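PDB 4AO9: beta-phenylalanine aminotransferase from Variovorax paradoxus, which catalyses the PLP-dependent transfer of the amino group of beta-phenylalanine to a keto acid, as a class-III aminotransferase. Local coordinates for residues Met263-Ala268 with Gly286-Gly291. Residues are numbered along the deposited sequence; the frame is centred on the assembly and turned at random.
Sequences MTSRLA and GKYIGG. With PLP (pyridoxal-5'-phosphate), chain C.
The PLP site of class-III aminotransferases, a fold-type I architecture, is built from loops at the strand ends of a seven-stranded sheet, and here two such loops meet beside the cofactor. K287, just past strand 282-286, is joined covalently to the cofactor: its NZ lies 1.5 Å from PLP C4A, consistent with the internal aldimine of this family though long for a C=N bond, and makes a weak hydrogen bond to PLP O3 at 2.6 Å. M263, from the loop after strand 256-260, has CG anti to its own N (chi1 -157°) and turns at chi3, which brings CE to 3.9 Å from K287 NZ and 3.4 Å from PLP O3. T320 of the second subunit packs on K287 and hydrogen-bonds to PLP.

Y288 reaches from one loop to the other. The CB of R266 meets the ring obliquely, 3.5 Å from Y288 CE1, while the guanidinium leads off to the carbonyls of T97 and L423 and stands nearly perpendicular to the ring plane (83°). I289 CG1 sits over the rim of one ring face, and F339 meets the ring edge-to-face. S265 OG comes in at the ring edge and shares a hydrogen bond of 2.7 Å with Y288 OH. A phenylalanine in place of Y288 would probably cost S265 OG this partner, leaving the loops a polar link through water alone. That water hydrogen-bonds to S265 OG and accepts from G286 N at 3.0 Å.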
loop_
_atom_site.group_PDB
_atom_site.type_symbol
_atom_site.label_atom_id
_atom_site.label_comp_id
_atom_site.label_asym_id
_atom_site.label_seq_id
_atom_site.Cartn_x
_atom_site.Cartn_y
_atom_site.Cartn_z
ATOM N N MET A 263 -4.288 -14.739 -2.111
ATOM C CA MET A 263 -4.191 -15.604 -3.287
ATOM C C MET A 263 -5.359 -16.599 -3.370
ATOM O O MET A 263 -5.974 -16.769 -4.425
ATOM C CB MET A 263 -2.855 -16.339 -3.269
ATOM C CG MET A 263 -2.412 -16.807 -4.609
ATOM S SD MET A 263 -0.691 -17.306 -4.499
ATOM C CE MET A 263 0.208 -15.795 -4.814
ATOM N N THR A 264 -5.692 -17.254 -2.264
ATOM C CA THR A 264 -6.633 -18.383 -2.329
ATOM C C THR A 264 -8.094 -18.008 -2.598
ATOM O O THR A 264 -8.927 -18.887 -2.886
ATOM C CB THR A 264 -6.561 -19.294 -1.080
ATOM O OG1 THR A 264 -6.958 -18.561 0.079
ATOM C CG2 THR A 264 -5.148 -19.840 -0.868
ATOM N N SER A 265 -8.438 -16.720 -2.514
ATOM C CA SER A 265 -9.833 -16.337 -2.764
ATOM C C SER A 265 -10.255 -16.634 -4.193
ATOM O O SER A 265 -11.434 -16.800 -4.455
ATOM C CB SER A 265 -10.077 -14.867 -2.450
ATOM O OG SER A 265 -9.493 -14.069 -3.458
ATOM N N ARG A 266 -9.291 -16.703 -5.107
ATOM C CA ARG A 266 -9.621 -17.003 -6.513
ATOM C C ARG A 266 -9.831 -18.472 -6.835
ATOM O O ARG A 266 -10.229 -18.796 -7.963
ATOM C CB ARG A 266 -8.596 -16.422 -7.501
ATOM C CG ARG A 266 -7.133 -16.636 -7.175
ATOM C CD ARG A 266 -6.255 -15.965 -8.237
ATOM N NE ARG A 266 -6.165 -16.890 -9.343
ATOM C CZ ARG A 266 -5.629 -16.683 -10.543
ATOM N NH1 ARG A 266 -5.076 -15.523 -10.910
ATOM N NH2 ARG A 266 -5.662 -17.688 -11.397
ATOM N N LEU A 267 -9.580 -19.351 -5.866
ATOM C CA LEU A 267 -9.461 -20.783 -6.155
ATOM C C LEU A 267 -10.768 -21.551 -6.267
ATOM O O LEU A 267 -10.771 -22.731 -6.628
ATOM C CB LEU A 267 -8.554 -21.458 -5.127
ATOM C CG LEU A 267 -7.081 -21.113 -5.234
ATOM C CD1 LEU A 267 -6.343 -21.730 -4.048
ATOM C CD2 LEU A 267 -6.503 -21.586 -6.582
ATOM N N ALA A 268 -11.873 -20.903 -5.927
ATOM C CA ALA A 268 -13.190 -21.509 -6.006
ATOM C C ALA A 268 -14.169 -20.356 -6.123
ATOM O O ALA A 268 -13.783 -19.211 -5.870
ATOM C CB ALA A 268 -13.471 -22.353 -4.759
ATOM N N GLY A 286 -6.731 -9.519 -1.675
ATOM C CA GLY A 286 -5.874 -8.633 -2.438
ATOM C C GLY A 286 -5.760 -9.076 -3.872
ATOM O O GLY A 286 -6.652 -9.740 -4.422
ATOM N N LYS A 287 -4.638 -8.690 -4.469
ATOM C CA LYS A 287 -4.289 -9.031 -5.866
ATOM C C LYS A 287 -5.482 -8.735 -6.832
ATOM O O LYS A 287 -5.846 -7.569 -7.005
ATOM C CB LYS A 287 -3.630 -10.420 -5.926
ATOM C CG LYS A 287 -2.206 -10.238 -5.318
ATOM C CD LYS A 287 -1.282 -11.396 -5.655
ATOM C CE LYS A 287 0.133 -11.265 -5.071
ATOM N NZ LYS A 287 0.237 -12.029 -3.805
ATOM N N TYR A 288 -6.096 -9.749 -7.426
ATOM C CA TYR A 288 -7.056 -9.518 -8.522
ATOM C C TYR A 288 -8.362 -8.808 -8.148
ATOM O O TYR A 288 -9.087 -8.336 -9.024
ATOM C CB TYR A 288 -7.415 -10.855 -9.182
ATOM C CG TYR A 288 -8.345 -11.666 -8.298
ATOM C CD1 TYR A 288 -7.842 -12.414 -7.234
ATOM C CD2 TYR A 288 -9.733 -11.639 -8.491
ATOM C CE1 TYR A 288 -8.684 -13.120 -6.397
ATOM C CE2 TYR A 288 -10.590 -12.359 -7.656
ATOM C CZ TYR A 288 -10.047 -13.099 -6.617
ATOM O OH TYR A 288 -10.889 -13.782 -5.778
ATOM N N ILE A 289 -8.692 -8.768 -6.861
ATOM C CA ILE A 289 -9.971 -8.203 -6.437
ATOM C C ILE A 289 -10.110 -6.719 -6.812
ATOM O O ILE A 289 -11.221 -6.239 -7.021
ATOM C CB ILE A 289 -10.243 -8.477 -4.924
ATOM C CG1 ILE A 289 -10.322 -9.987 -4.635
ATOM C CG2 ILE A 289 -11.516 -7.785 -4.460
ATOM C CD1 ILE A 289 -11.691 -10.622 -4.873
ATOM N N GLY A 290 -8.985 -6.004 -6.939
ATOM C CA GLY A 290 -8.999 -4.616 -7.383
ATOM C C GLY A 290 -8.969 -4.404 -8.886
ATOM O O GLY A 290 -8.654 -3.311 -9.343
ATOM N N GLY A 291 -9.284 -5.447 -9.647
ATOM C CA GLY A 291 -9.371 -5.347 -11.108
ATOM C C GLY A 291 -8.045 -5.142 -11.811
ATOM O O GLY A 291 -8.012 -4.747 -12.983
HETATM N N1 PLP C . -0.488 -12.627 1.187
HETATM C C2 PLP C . -0.458 -13.487 0.170
HETATM C C2A PLP C . -0.907 -14.921 0.454
HETATM C C3 PLP C . -0.045 -13.067 -1.099
HETATM O O3 PLP C . -0.040 -13.895 -2.027
HETATM C C4 PLP C . 0.354 -11.742 -1.338
HETATM C C4A PLP C . 0.796 -11.221 -2.720
HETATM C C5 PLP C . 0.334 -10.885 -0.215
HETATM C C6 PLP C . -0.091 -11.361 1.025
HETATM C C5A PLP C . 0.770 -9.411 -0.326
HETATM O O4P PLP C . 0.006 -8.600 -1.116
HETATM P P PLP C . 0.701 -7.265 -1.691
HETATM O O1P PLP C . 1.864 -7.724 -2.651
HETATM O O2P PLP C . 1.294 -6.442 -0.494
HETATM O O3P PLP C . -0.395 -6.504 -2.357
HETATM O O HOH W 1 -7.778 -11.982 -3.053
#